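Local structure of cytochrome P450 (CYP102L1) (Mycobacterium phage Adler, 6N6Q) at residues 30-35 with 50-55; 338-343 with 382-387; 123-128 with 245-250. The protein binds haem and, as a viral cytochrome P450, probably catalyses oxidation of an organic substrate through activation of molecular oxygen. One frame throughout, in Å; residues are numbered along the deposited sequence.

Contact 1 (30-35 with 50-55); sequences VDFATP and FEQCIG
Gln52 and Phe32 reach for each other across the surface of the cytochrome P450 fold, where the loop leading into helix 35-43 meets strand 49-53, an outermost strand of the five-stranded mixed sheet. No hydrogen bond crosses between 30-35 and 50-55. The pairing sets an amide obliquely beside a ring, with one aliphatic branch nearby.

The Gln52 side chain can be followed outward. Its CB still stands 4.9 Å from Phe32 CZ. The next carbon is the first to touch: CG lies anti to the backbone N (chi1 -173°) and comes within 3.6 Å of Phe32 CZ. A bend at chi2 (59°) then takes the amide along the ring's outer end, from CZ toward CE2. CD reaches CZ of Phe32 at 3.4 Å, while OE1 keeps a little farther off. NE2 comes closest, 3.2 Å from Phe32 CE2, without a hydrogen bond across the contact. It also gives a weak hydrogen bond to the carbonyl O of its neighbour Cys53, which may help to fix the rotation of the amide. Amide and ring planes differ by only 18°, yet the approach is oblique.

Phe32 is held from its own side too: Val30 CG1 rests over one face of the ring, towards the rim, and Leu39 of helix 35-43 touches both Phe32 and Gln52. Around Phe32 the backbone turns: Asp31 OD1 accepts from Ala33 N in an Asx turn just ahead of helix 35-43, the donor coming from well above the carboxylate plane. Near the other end of the ring the Ile54 side chain crosses that of Phe32 at about a right angle, and its CG2 methyl stops 4.1 Å from Phe32 CD1.

Contact 2 (338-343 with 382-387); sequences ALRLWP and RSWGPD
Arg340 lays the CD methylene of its side chain over a face of the Trp384 indole, joining the end of helix 329-341 to the loop that follows helix 375-379.

Along the helix, Ala338 comes first, its carbonyl O taking the backbone N of Trp342 at 3.0 Å to close the final turn. Leu339 packs on Ala286 of helix 265-296. Arg340 follows and carries the whole touch with Trp384. CG stands anti to the backbone N (chi1 -174°) and the chain stays extended through chi2, which carries CD out to the indole. CD lies 3.5 Å from the centroid of the six-membered ring and only 9° off its normal, a well-centred CH-pi contact; its distances to CE3 and CZ3 of Trp384 are both 3.6 Å.

At chi3 the chain bends, and the guanidinium leaves the ring with its plane turned 38° from the indole. Arg340 CZ is 5.2 Å from the ring centroid, so any cation-pi attraction is weak. Its polar partners lie elsewhere: NH2 makes a salt bridge to Glu337 and a hydrogen bond to Ala388 O, and NH1 bonds His379 O. With NE1 of Trp384 bonded to Ile408 O, both partners of the buried contact are fixed at their polar ends, and the apolar methylene and ring face are left to meet.

Leu341 packs on Phe293 of helix 265-296. Trp342 then leaves helical geometry, its ring stacked on Phe289, and Pro343 carries the chain against helix 375-379. Glu337 and Arg340 are the Glu-X-X-Arg motif of the K helix, a signature of cytochromes P450, and the loop bearing Trp384 leads to Arg395, probably the second arginine of the family's Glu-Arg-Arg triad.

Contact 3 (123-128 with 245-250); sequences STYHQR and PDMLDI
The phenol end of Tyr125 meets the flank of Met247, with OH 3.6 Å from Met247 CG and ring carbon CE2 3.9 Å from Met247 CE. Tyr125 CG is anti to the carbonyl carbon, beside the backbone N (chi1 -46°), and the ring projects outward from the helix so that its hydroxyl end reaches 245-250. Met247 also has CG beside the backbone N, but is fully extended beyond it (chi2 179°): the straight chain passes the hydroxyl and brings its terminal methyl alongside CE2, obliquely to the ring. The CA of Asp246 lies at the ring's edge, near its plane, 4.4 Å from Tyr125 CE1. The hydroxyl itself is hydrogen-bonded to Ala116 O.

These residues join helices D (119-145) and H (247-253) of the P450 fold, and Phe424 of helix 422-439 touches both Tyr125 and Met247. The Met247 side chain lies about 6 Å from the bound haem. Helix H opens with a capping box: Asp246 OD1 accepts from Asp249 N at 2.8 Å, while Asp249 OD2 takes the backbone N of Asp246 at 3.3 Å. Arg235 makes salt bridges to Asp246 OD1 and Asp249 OD1, probably offsetting the closeness of the two carboxylates.

Contact 1 is a surface contact, whereas contacts 2 and 3 are buried. They share no helix or strand: 30-35 with 50-55 joins a loop to the rim of the sheet, 338-343 with 382-387 ties helix K to the loop after helix 375-379, and 123-128 with 245-250 brings two helices together. None has a hydrogen bond between its segments. Contact 1 sets an amide beside a ring, contact 2 an arginine methylene over an indole, with the guanidinium held by a salt bridge and hydrogen bonds outside the pair, and contact 3 a phenol against a thioether chain. Contacts 1 and 2 have centres 21 Å apart; contact 3 lies across the chain's centre from both.

Contact 1 (30-35 with 50-55)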
ATOM      1  N   VAL A  30      14.912  17.176 -16.990  1.00 54.26           N
ATOM      2  CA  VAL A  30      13.912  16.399 -16.270  1.00 59.19           C
ATOM      3  C   VAL A  30      13.503  17.161 -15.020  1.00 63.74           C
ATOM      4  O   VAL A  30      14.350  17.721 -14.316  1.00 58.93           O
ATOM      5  CB  VAL A  30      14.433  14.993 -15.904  1.00 61.99           C
ATOM      6  CG1 VAL A  30      13.346  14.183 -15.215  1.00 55.99           C
ATOM      7  CG2 VAL A  30      14.933  14.273 -17.143  1.00 62.31           C
ATOM      8  N   ASP A  31      12.202  17.179 -14.746  1.00 62.70           N
ATOM      9  CA  ASP A  31      11.657  17.772 -13.531  1.00 59.07           C
ATOM     10  C   ASP A  31      11.408  16.663 -12.517  1.00 63.01           C
ATOM     11  O   ASP A  31      10.566  15.788 -12.745  1.00 58.36           O
ATOM     12  CB  ASP A  31      10.367  18.534 -13.827  1.00 56.19           C
ATOM     13  CG  ASP A  31       9.893  19.360 -12.645  1.00 71.26           C
ATOM     14  OD1 ASP A  31      10.626  19.438 -11.635  1.00 68.50           O
ATOM     15  OD2 ASP A  31       8.787  19.934 -12.728  1.00 72.87           O
ATOM     16  N   PHE A  32      12.141  16.699 -11.403  1.00 61.92           N
ATOM     17  CA  PHE A  32      12.014  15.699 -10.348  1.00 61.68           C
ATOM     18  C   PHE A  32      11.130  16.175  -9.200  1.00 68.08           C
ATOM     19  O   PHE A  32      11.298  15.725  -8.060  1.00 68.87           O
ATOM     20  CB  PHE A  32      13.393  15.296  -9.828  1.00 55.89           C
ATOM     21  CG  PHE A  32      14.248  14.608 -10.854  1.00 62.04           C
ATOM     22  CD1 PHE A  32      14.073  13.263 -11.130  1.00 55.35           C
ATOM     23  CD2 PHE A  32      15.225  15.307 -11.542  1.00 52.53           C
ATOM     24  CE1 PHE A  32      14.855  12.628 -12.074  1.00 52.99           C
ATOM     25  CE2 PHE A  32      16.009  14.677 -12.487  1.00 59.68           C
ATOM     26  CZ  PHE A  32      15.823  13.335 -12.753  1.00 57.17           C
ATOM     27  N   ALA A  33      10.197  17.092  -9.476  1.00 63.55           N
ATOM     28  CA  ALA A  33       9.189  17.446  -8.482  1.00 68.10           C
ATOM     29  C   ALA A  33       8.418  16.208  -8.040  1.00 72.23           C
ATOM     30  O   ALA A  33       8.218  15.977  -6.842  1.00 73.48           O
ATOM     31  CB  ALA A  33       8.243  18.502  -9.050  1.00 66.81           C
ATOM     32  N   THR A  34       7.974  15.402  -9.003  1.00 64.44           N
ATOM     33  CA  THR A  34       7.528  14.046  -8.725  1.00 61.32           C
ATOM     34  C   THR A  34       8.726  13.126  -8.920  1.00 62.67           C
ATOM     35  O   THR A  34       9.149  12.915 -10.069  1.00 59.54           O
ATOM     36  CB  THR A  34       6.385  13.649  -9.649  1.00 59.11           C
ATOM     37  OG1 THR A  34       6.846  13.642 -11.006  1.00 69.64           O
ATOM     38  CG2 THR A  34       5.234  14.636  -9.518  1.00 45.13           C
ATOM     39  N   PRO A  35       9.315  12.580  -7.851  1.00 62.67           N
ATOM     40  CA  PRO A  35      10.610  11.889  -8.008  1.00 59.79           C
ATOM     41  C   PRO A  35      10.555  10.651  -8.888  1.00 60.70           C
ATOM     42  O   PRO A  35      11.339  10.538  -9.841  1.00 57.86           O
ATOM     43  CB  PRO A  35      10.992  11.547  -6.560  1.00 56.93           C
ATOM     44  CG  PRO A  35      10.215  12.507  -5.716  1.00 59.76           C
ATOM     45  CD  PRO A  35       8.923  12.712  -6.439  1.00 63.30           C
ATOM     46  N   PHE A  50      21.485   3.672 -13.771  1.00 54.04           N
ATOM     47  CA  PHE A  50      22.096   4.998 -13.832  1.00 50.38           C
ATOM     48  C   PHE A  50      22.123   5.581 -12.422  1.00 56.07           C
ATOM     49  O   PHE A  50      21.695   4.943 -11.455  1.00 56.90           O
ATOM     50  CB  PHE A  50      21.336   5.914 -14.795  1.00 51.83           C
ATOM     51  CG  PHE A  50      19.884   6.084 -14.447  1.00 59.56           C
ATOM     52  CD1 PHE A  50      18.944   5.156 -14.869  1.00 52.71           C
ATOM     53  CD2 PHE A  50      19.457   7.168 -13.698  1.00 55.23           C
ATOM     54  CE1 PHE A  50      17.607   5.305 -14.548  1.00 51.72           C
ATOM     55  CE2 PHE A  50      18.121   7.322 -13.373  1.00 55.02           C
ATOM     56  CZ  PHE A  50      17.195   6.392 -13.802  1.00 50.13           C
ATOM     57  N   GLU A  51      22.631   6.810 -12.319  1.00 49.99           N
ATOM     58  CA  GLU A  51      22.644   7.575 -11.082  1.00 48.37           C
ATOM     59  C   GLU A  51      21.804   8.835 -11.249  1.00 53.22           C
ATOM     60  O   GLU A  51      21.622   9.341 -12.360  1.00 61.48           O
ATOM     61  CB  GLU A  51      24.069   7.976 -10.675  1.00 51.57           C
ATOM     62  CG  GLU A  51      24.966   6.841 -10.232  1.00 49.57           C
ATOM     63  CD  GLU A  51      26.346   7.338  -9.842  1.00 65.30           C
ATOM     64  OE1 GLU A  51      26.800   8.342 -10.431  1.00 69.66           O
ATOM     65  OE2 GLU A  51      26.970   6.737  -8.940  1.00 58.57           O
ATOM     66  N   GLN A  52      21.306   9.352 -10.126  1.00 50.81           N
ATOM     67  CA  GLN A  52      20.517  10.575 -10.152  1.00 57.54           C
ATOM     68  C   GLN A  52      20.422  11.158  -8.748  1.00 57.27           C
ATOM     69  O   GLN A  52      20.199  10.426  -7.781  1.00 59.52           O
ATOM     70  CB  GLN A  52      19.112  10.324 -10.708  1.00 55.04           C
ATOM     71  CG  GLN A  52      18.305  11.592 -10.902  1.00 61.86           C
ATOM     72  CD  GLN A  52      18.986  12.564 -11.842  1.00 61.61           C
ATOM     73  OE1 GLN A  52      19.522  12.169 -12.877  1.00 64.97           O
ATOM     74  NE2 GLN A  52      18.977  13.842 -11.483  1.00 67.29           N
ATOM     75  N   CYS A  53      20.590  12.476  -8.653  1.00 59.06           N
ATOM     76  CA  CYS A  53      20.353  13.215  -7.415  1.00 67.28           C
ATOM     77  C   CYS A  53      18.918  13.726  -7.434  1.00 72.52           C
ATOM     78  O   CYS A  53      18.569  14.580  -8.255  1.00 78.73           O
ATOM     79  CB  CYS A  53      21.339  14.372  -7.272  1.00 67.70           C
ATOM     80  SG  CYS A  53      23.021  13.906  -6.802  1.00 90.38           S
ATOM     81  N   ILE A  54      18.086  13.212  -6.535  1.00 63.03           N
ATOM     82  CA  ILE A  54      16.680  13.601  -6.462  1.00 72.79           C
ATOM     83  C   ILE A  54      16.432  14.607  -5.345  1.00 72.99           C
ATOM     84  O   ILE A  54      15.762  15.619  -5.549  1.00 76.07           O
ATOM     85  CB  ILE A  54      15.778  12.356  -6.312  1.00 68.71           C
ATOM     86  CG1 ILE A  54      16.354  11.380  -5.286  1.00 69.78           C
ATOM     87  CG2 ILE A  54      15.587  11.673  -7.656  1.00 59.88           C
ATOM     88  CD1 ILE A  54      15.475  10.167  -5.057  1.00 69.26           C
ATOM     89  N   GLY A  55      16.967  14.346  -4.156  1.00 56.23           N
ATOM     90  CA  GLY A  55      16.809  15.270  -3.052  1.00 57.21           C
ATOM     91  C   GLY A  55      18.041  15.349  -2.178  1.00 67.21           C
ATOM     92  O   GLY A  55      18.991  16.075  -2.486  1.00 63.79           O
TER

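Contact 2 (338-343 with 382-387)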
ATOM      1  N   ALA A 338      -4.143  -1.963 -12.765  1.00 52.47           N
ATOM      2  CA  ALA A 338      -3.981  -0.708 -12.038  1.00 56.77           C
ATOM      3  C   ALA A 338      -2.667  -0.689 -11.267  1.00 53.11           C
ATOM      4  O   ALA A 338      -1.959   0.326 -11.261  1.00 47.41           O
ATOM      5  CB  ALA A 338      -5.162  -0.487 -11.093  1.00 39.98           C
ATOM      6  N   LEU A 339      -2.322  -1.803 -10.617  1.00 50.77           N
ATOM      7  CA  LEU A 339      -1.060  -1.887  -9.894  1.00 48.95           C
ATOM      8  C   LEU A 339       0.138  -1.950 -10.829  1.00 56.51           C
ATOM      9  O   LEU A 339       1.266  -1.709 -10.386  1.00 50.22           O
ATOM     10  CB  LEU A 339      -1.066  -3.102  -8.965  1.00 39.47           C
ATOM     11  CG  LEU A 339      -1.968  -2.968  -7.737  1.00 42.75           C
ATOM     12  CD1 LEU A 339      -1.935  -4.235  -6.898  1.00 40.30           C
ATOM     13  CD2 LEU A 339      -1.553  -1.761  -6.908  1.00 39.26           C
ATOM     14  N   ARG A 340      -0.075  -2.272 -12.105  1.00 53.27           N
ATOM     15  CA  ARG A 340       1.014  -2.207 -13.072  1.00 52.04           C
ATOM     16  C   ARG A 340       1.207  -0.780 -13.572  1.00 54.68           C
ATOM     17  O   ARG A 340       2.290  -0.202 -13.434  1.00 56.32           O
ATOM     18  CB  ARG A 340       0.746  -3.152 -14.246  1.00 54.22           C
ATOM     19  CG  ARG A 340       1.905  -3.238 -15.230  1.00 58.40           C
ATOM     20  CD  ARG A 340       1.488  -3.854 -16.554  1.00 53.40           C
ATOM     21  NE  ARG A 340       0.537  -3.011 -17.272  1.00 56.50           N
ATOM     22  CZ  ARG A 340       0.883  -1.984 -18.041  1.00 56.94           C
ATOM     23  NH1 ARG A 340       2.162  -1.668 -18.193  1.00 56.61           N
ATOM     24  NH2 ARG A 340      -0.047  -1.271 -18.657  1.00 57.32           N
ATOM     25  N   LEU A 341       0.155  -0.193 -14.148  1.00 50.00           N
ATOM     26  CA  LEU A 341       0.277   1.137 -14.732  1.00 55.58           C
ATOM     27  C   LEU A 341       0.650   2.181 -13.686  1.00 54.59           C
ATOM     28  O   LEU A 341       1.371   3.137 -13.994  1.00 55.89           O
ATOM     29  CB  LEU A 341      -1.025   1.524 -15.433  1.00 52.48           C
ATOM     30  CG  LEU A 341      -0.894   2.554 -16.557  1.00 59.72           C
ATOM     31  CD1 LEU A 341       0.084   2.060 -17.611  1.00 53.51           C
ATOM     32  CD2 LEU A 341      -2.249   2.847 -17.179  1.00 56.83           C
ATOM     33  N   TRP A 342       0.181   2.013 -12.452  1.00 53.55           N
ATOM     34  CA  TRP A 342       0.503   2.936 -11.366  1.00 56.89           C
ATOM     35  C   TRP A 342       0.668   2.152 -10.076  1.00 46.25           C
ATOM     36  O   TRP A 342      -0.273   2.023  -9.283  1.00 52.53           O
ATOM     37  CB  TRP A 342      -0.568   4.018 -11.215  1.00 49.70           C
ATOM     38  CG  TRP A 342      -0.611   4.957 -12.374  1.00 55.10           C
ATOM     39  CD1 TRP A 342      -1.483   4.925 -13.423  1.00 57.16           C
ATOM     40  CD2 TRP A 342       0.266   6.063 -12.615  1.00 56.30           C
ATOM     41  NE1 TRP A 342      -1.208   5.949 -14.297  1.00 59.83           N
ATOM     42  CE2 TRP A 342      -0.138   6.661 -13.825  1.00 55.38           C
ATOM     43  CE3 TRP A 342       1.352   6.607 -11.922  1.00 54.43           C
ATOM     44  CZ2 TRP A 342       0.507   7.775 -14.359  1.00 49.05           C
ATOM     45  CZ3 TRP A 342       1.992   7.715 -12.454  1.00 54.68           C
ATOM     46  CH2 TRP A 342       1.565   8.288 -13.660  1.00 47.88           C
ATOM     47  N   PRO A 343       1.862   1.620  -9.823  1.00 51.24           N
ATOM     48  CA  PRO A 343       2.090   0.910  -8.560  1.00 50.31           C
ATOM     49  C   PRO A 343       2.160   1.882  -7.399  1.00 50.57           C
ATOM     50  O   PRO A 343       3.079   2.705  -7.331  1.00 52.67           O
ATOM     51  CB  PRO A 343       3.424   0.188  -8.787  1.00 47.01           C
ATOM     52  CG  PRO A 343       4.085   0.899  -9.943  1.00 51.37           C
ATOM     53  CD  PRO A 343       3.113   1.872 -10.557  1.00 44.08           C
ATOM     54  N   ARG A 382       9.190  -0.903 -21.995  1.00 67.78           N
ATOM     55  CA  ARG A 382       8.887  -1.308 -23.364  1.00 65.30           C
ATOM     56  C   ARG A 382       8.710  -2.816 -23.501  1.00 62.00           C
ATOM     57  O   ARG A 382       8.062  -3.266 -24.450  1.00 64.45           O
ATOM     58  CB  ARG A 382       9.995  -0.815 -24.300  1.00 75.40           C
ATOM     59  CG  ARG A 382       9.659  -0.884 -25.781  1.00 84.34           C
ATOM     60  CD  ARG A 382      10.673  -0.106 -26.612  1.00 90.74           C
ATOM     61  NE  ARG A 382      12.030  -0.627 -26.464  1.00 87.96           N
ATOM     62  CZ  ARG A 382      12.596  -1.487 -27.305  1.00100.09           C
ATOM     63  NH1 ARG A 382      11.923  -1.925 -28.362  1.00 88.62           N
ATOM     64  NH2 ARG A 382      13.836  -1.908 -27.093  1.00100.74           N
ATOM     65  N   SER A 383       9.256  -3.603 -22.571  1.00 63.46           N
ATOM     66  CA  SER A 383       9.111  -5.053 -22.623  1.00 56.07           C
ATOM     67  C   SER A 383       7.676  -5.516 -22.399  1.00 64.53           C
ATOM     68  O   SER A 383       7.374  -6.684 -22.665  1.00 60.88           O
ATOM     69  CB  SER A 383      10.035  -5.707 -21.593  1.00 56.39           C
ATOM     70  OG  SER A 383       9.836  -5.155 -20.302  1.00 64.01           O
ATOM     71  N   TRP A 384       6.793  -4.644 -21.916  1.00 65.50           N
ATOM     72  CA  TRP A 384       5.376  -4.967 -21.794  1.00 64.57           C
ATOM     73  C   TRP A 384       4.618  -4.795 -23.105  1.00 68.39           C
ATOM     74  O   TRP A 384       3.382  -4.834 -23.101  1.00 59.44           O
ATOM     75  CB  TRP A 384       4.728  -4.107 -20.704  1.00 62.60           C
ATOM     76  CG  TRP A 384       5.024  -4.575 -19.313  1.00 57.26           C
ATOM     77  CD1 TRP A 384       6.087  -4.215 -18.534  1.00 55.64           C
ATOM     78  CD2 TRP A 384       4.249  -5.492 -18.535  1.00 58.94           C
ATOM     79  NE1 TRP A 384       6.020  -4.853 -17.320  1.00 58.04           N
ATOM     80  CE2 TRP A 384       4.900  -5.642 -17.294  1.00 62.60           C
ATOM     81  CE3 TRP A 384       3.067  -6.203 -18.765  1.00 56.49           C
ATOM     82  CZ2 TRP A 384       4.408  -6.471 -16.288  1.00 58.78           C
ATOM     83  CZ3 TRP A 384       2.580  -7.026 -17.767  1.00 56.17           C
ATOM     84  CH2 TRP A 384       3.250  -7.153 -16.543  1.00 55.21           C
ATOM     85  N   GLY A 385       5.324  -4.609 -24.217  1.00 67.59           N
ATOM     86  CA  GLY A 385       4.693  -4.424 -25.500  1.00 65.37           C
ATOM     87  C   GLY A 385       4.581  -2.960 -25.873  1.00 67.84           C
ATOM     88  O   GLY A 385       4.828  -2.065 -25.059  1.00 69.94           O
ATOM     89  N   PRO A 386       4.202  -2.688 -27.126  1.00 69.21           N
ATOM     90  CA  PRO A 386       4.091  -1.292 -27.575  1.00 66.64           C
ATOM     91  C   PRO A 386       2.930  -0.533 -26.955  1.00 61.91           C
ATOM     92  O   PRO A 386       2.891   0.699 -27.076  1.00 63.09           O
ATOM     93  CB  PRO A 386       3.915  -1.427 -29.093  1.00 61.55           C
ATOM     94  CG  PRO A 386       3.300  -2.775 -29.275  1.00 57.96           C
ATOM     95  CD  PRO A 386       3.885  -3.647 -28.199  1.00 62.28           C
ATOM     96  N   ASP A 387       1.993  -1.215 -26.302  1.00 62.71           N
ATOM     97  CA  ASP A 387       0.837  -0.582 -25.674  1.00 65.96           C
ATOM     98  C   ASP A 387       0.957  -0.584 -24.153  1.00 64.23           C
ATOM     99  O   ASP A 387      -0.024  -0.786 -23.435  1.00 64.18           O
ATOM    100  CB  ASP A 387      -0.457  -1.269 -26.107  1.00 67.03           C
ATOM    101  CG  ASP A 387      -0.488  -2.743 -25.744  1.00 73.38           C
ATOM    102  OD1 ASP A 387       0.561  -3.284 -25.332  1.00 69.67           O
ATOM    103  OD2 ASP A 387      -1.566  -3.362 -25.868  1.00 73.63           O
TER

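Contact 3 (123-128 with 245-250)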
ATOM      1  N   SER A 123     -10.202 -15.594   5.788  1.00 49.82           N
ATOM      2  CA  SER A 123     -11.593 -15.986   5.988  1.00 58.68           C
ATOM      3  C   SER A 123     -12.100 -15.568   7.361  1.00 56.94           C
ATOM      4  O   SER A 123     -13.294 -15.291   7.523  1.00 55.85           O
ATOM      5  CB  SER A 123     -11.750 -17.496   5.798  1.00 55.68           C
ATOM      6  OG  SER A 123     -10.980 -18.213   6.747  1.00 66.39           O
ATOM      7  N   THR A 124     -11.213 -15.512   8.359  1.00 54.87           N
ATOM      8  CA  THR A 124     -11.616 -15.027   9.674  1.00 54.04           C
ATOM      9  C   THR A 124     -11.993 -13.551   9.634  1.00 52.81           C
ATOM     10  O   THR A 124     -12.864 -13.117  10.395  1.00 55.37           O
ATOM     11  CB  THR A 124     -10.496 -15.250  10.692  1.00 58.71           C
ATOM     12  OG1 THR A 124      -9.379 -14.414  10.368  1.00 61.18           O
ATOM     13  CG2 THR A 124     -10.052 -16.707  10.688  1.00 54.43           C
ATOM     14  N   TYR A 125     -11.362 -12.772   8.755  1.00 50.71           N
ATOM     15  CA  TYR A 125     -11.626 -11.343   8.667  1.00 47.94           C
ATOM     16  C   TYR A 125     -12.740 -10.994   7.689  1.00 46.99           C
ATOM     17  O   TYR A 125     -13.251  -9.869   7.739  1.00 47.66           O
ATOM     18  CB  TYR A 125     -10.362 -10.585   8.238  1.00 50.74           C
ATOM     19  CG  TYR A 125      -9.091 -10.979   8.958  1.00 53.27           C
ATOM     20  CD1 TYR A 125      -9.085 -11.229  10.325  1.00 51.43           C
ATOM     21  CD2 TYR A 125      -7.895 -11.097   8.265  1.00 48.36           C
ATOM     22  CE1 TYR A 125      -7.919 -11.585  10.977  1.00 48.13           C
ATOM     23  CE2 TYR A 125      -6.728 -11.452   8.908  1.00 53.80           C
ATOM     24  CZ  TYR A 125      -6.744 -11.694  10.264  1.00 53.14           C
ATOM     25  OH  TYR A 125      -5.578 -12.047  10.906  1.00 54.06           O
ATOM     26  N   HIS A 126     -13.125 -11.928   6.814  1.00 42.04           N
ATOM     27  CA  HIS A 126     -13.985 -11.598   5.679  1.00 46.42           C
ATOM     28  C   HIS A 126     -15.274 -10.911   6.114  1.00 46.33           C
ATOM     29  O   HIS A 126     -15.688  -9.911   5.519  1.00 46.37           O
ATOM     30  CB  HIS A 126     -14.311 -12.859   4.880  1.00 52.45           C
ATOM     31  CG  HIS A 126     -15.373 -12.653   3.844  1.00 46.33           C
ATOM     32  ND1 HIS A 126     -15.119 -12.060   2.627  1.00 48.39           N
ATOM     33  CD2 HIS A 126     -16.695 -12.945   3.853  1.00 41.00           C
ATOM     34  CE1 HIS A 126     -16.237 -12.005   1.925  1.00 47.89           C
ATOM     35  NE2 HIS A 126     -17.209 -12.534   2.646  1.00 46.15           N
ATOM     36  N   GLN A 127     -15.927 -11.445   7.150  1.00 46.87           N
ATOM     37  CA  GLN A 127     -17.186 -10.868   7.612  1.00 41.57           C
ATOM     38  C   GLN A 127     -17.006  -9.413   8.025  1.00 43.83           C
ATOM     39  O   GLN A 127     -17.795  -8.541   7.637  1.00 51.91           O
ATOM     40  CB  GLN A 127     -17.744 -11.698   8.769  1.00 45.62           C
ATOM     41  CG  GLN A 127     -18.957 -12.544   8.406  1.00 52.55           C
ATOM     42  CD  GLN A 127     -18.723 -13.428   7.191  1.00 60.84           C
ATOM     43  OE1 GLN A 127     -17.829 -14.279   7.187  1.00 60.51           O
ATOM     44  NE2 GLN A 127     -19.529 -13.229   6.152  1.00 47.31           N
ATOM     45  N   ARG A 128     -15.958  -9.128   8.801  1.00 49.49           N
ATOM     46  CA  ARG A 128     -15.732  -7.766   9.276  1.00 41.71           C
ATOM     47  C   ARG A 128     -15.341  -6.838   8.132  1.00 45.76           C
ATOM     48  O   ARG A 128     -15.745  -5.669   8.107  1.00 39.46           O
ATOM     49  CB  ARG A 128     -14.656  -7.771  10.360  1.00 40.45           C
ATOM     50  CG  ARG A 128     -14.931  -6.851  11.535  1.00 53.58           C
ATOM     51  CD  ARG A 128     -14.577  -7.563  12.831  1.00 66.92           C
ATOM     52  NE  ARG A 128     -13.430  -8.448  12.646  1.00 67.96           N
ATOM     53  CZ  ARG A 128     -13.188  -9.526  13.386  1.00 69.33           C
ATOM     54  NH1 ARG A 128     -14.018  -9.859  14.364  1.00 70.73           N
ATOM     55  NH2 ARG A 128     -12.121 -10.275  13.138  1.00 57.52           N
ATOM     56  N   PRO A 245      -8.567 -15.868  17.200  1.00 49.19           N
ATOM     57  CA  PRO A 245      -7.646 -14.752  17.442  1.00 57.92           C
ATOM     58  C   PRO A 245      -7.427 -13.919  16.190  1.00 57.30           C
ATOM     59  O   PRO A 245      -7.332 -14.447  15.078  1.00 52.99           O
ATOM     60  CB  PRO A 245      -6.354 -15.451  17.883  1.00 55.78           C
ATOM     61  CG  PRO A 245      -6.441 -16.812  17.285  1.00 54.59           C
ATOM     62  CD  PRO A 245      -7.899 -17.175  17.319  1.00 53.88           C
ATOM     63  N   ASP A 246      -7.355 -12.606  16.379  1.00 52.57           N
ATOM     64  CA  ASP A 246      -7.059 -11.680  15.299  1.00 56.27           C
ATOM     65  C   ASP A 246      -5.574 -11.304  15.353  1.00 54.37           C
ATOM     66  O   ASP A 246      -4.769 -11.992  15.991  1.00 49.24           O
ATOM     67  CB  ASP A 246      -7.998 -10.468  15.387  1.00 52.41           C
ATOM     68  CG  ASP A 246      -7.873  -9.713  16.701  1.00 56.12           C
ATOM     69  OD1 ASP A 246      -7.023 -10.083  17.538  1.00 60.12           O
ATOM     70  OD2 ASP A 246      -8.631  -8.739  16.896  1.00 57.30           O
ATOM     71  N   MET A 247      -5.205 -10.207  14.687  1.00 56.54           N
ATOM     72  CA  MET A 247      -3.800  -9.808  14.647  1.00 54.73           C
ATOM     73  C   MET A 247      -3.301  -9.389  16.023  1.00 53.75           C
ATOM     74  O   MET A 247      -2.186  -9.744  16.420  1.00 57.56           O
ATOM     75  CB  MET A 247      -3.606  -8.674  13.641  1.00 53.86           C
ATOM     76  CG  MET A 247      -4.060  -9.011  12.235  1.00 60.81           C
ATOM     77  SD  MET A 247      -3.842  -7.632  11.098  1.00 56.94           S
ATOM     78  CE  MET A 247      -4.637  -8.282   9.631  1.00 55.38           C
ATOM     79  N   LEU A 248      -4.110  -8.629  16.763  1.00 52.43           N
ATOM     80  CA  LEU A 248      -3.704  -8.202  18.097  1.00 46.11           C
ATOM     81  C   LEU A 248      -3.628  -9.386  19.055  1.00 55.90           C
ATOM     82  O   LEU A 248      -2.733  -9.446  19.906  1.00 49.88           O
ATOM     83  CB  LEU A 248      -4.670  -7.139  18.619  1.00 48.14           C
ATOM     84  CG  LEU A 248      -4.454  -6.616  20.041  1.00 47.41           C
ATOM     85  CD1 LEU A 248      -3.016  -6.160  20.235  1.00 48.89           C
ATOM     86  CD2 LEU A 248      -5.419  -5.480  20.331  1.00 44.98           C
ATOM     87  N   ASP A 249      -4.556 -10.340  18.928  1.00 54.49           N
ATOM     88  CA  ASP A 249      -4.541 -11.509  19.801  1.00 54.52           C
ATOM     89  C   ASP A 249      -3.268 -12.325  19.613  1.00 55.28           C
ATOM     90  O   ASP A 249      -2.644 -12.749  20.591  1.00 63.14           O
ATOM     91  CB  ASP A 249      -5.770 -12.377  19.542  1.00 45.75           C
ATOM     92  CG  ASP A 249      -7.040 -11.780  20.112  1.00 59.88           C
ATOM     93  OD1 ASP A 249      -6.980 -11.176  21.205  1.00 63.19           O
ATOM     94  OD2 ASP A 249      -8.103 -11.917  19.470  1.00 66.31           O
ATOM     95  N   ILE A 250      -2.866 -12.552  18.361  1.00 51.82           N
ATOM     96  CA  ILE A 250      -1.672 -13.353  18.105  1.00 54.18           C
ATOM     97  C   ILE A 250      -0.426 -12.645  18.625  1.00 56.61           C
ATOM     98  O   ILE A 250       0.502 -13.291  19.127  1.00 59.19           O
ATOM     99  CB  ILE A 250      -1.564 -13.683  16.605  1.00 47.34           C
ATOM    100  CG1 ILE A 250      -2.757 -14.535  16.168  1.00 59.15           C
ATOM    101  CG2 ILE A 250      -0.263 -14.413  16.305  1.00 60.18           C
ATOM    102  CD1 ILE A 250      -2.702 -14.971  14.715  1.00 53.65           C
TER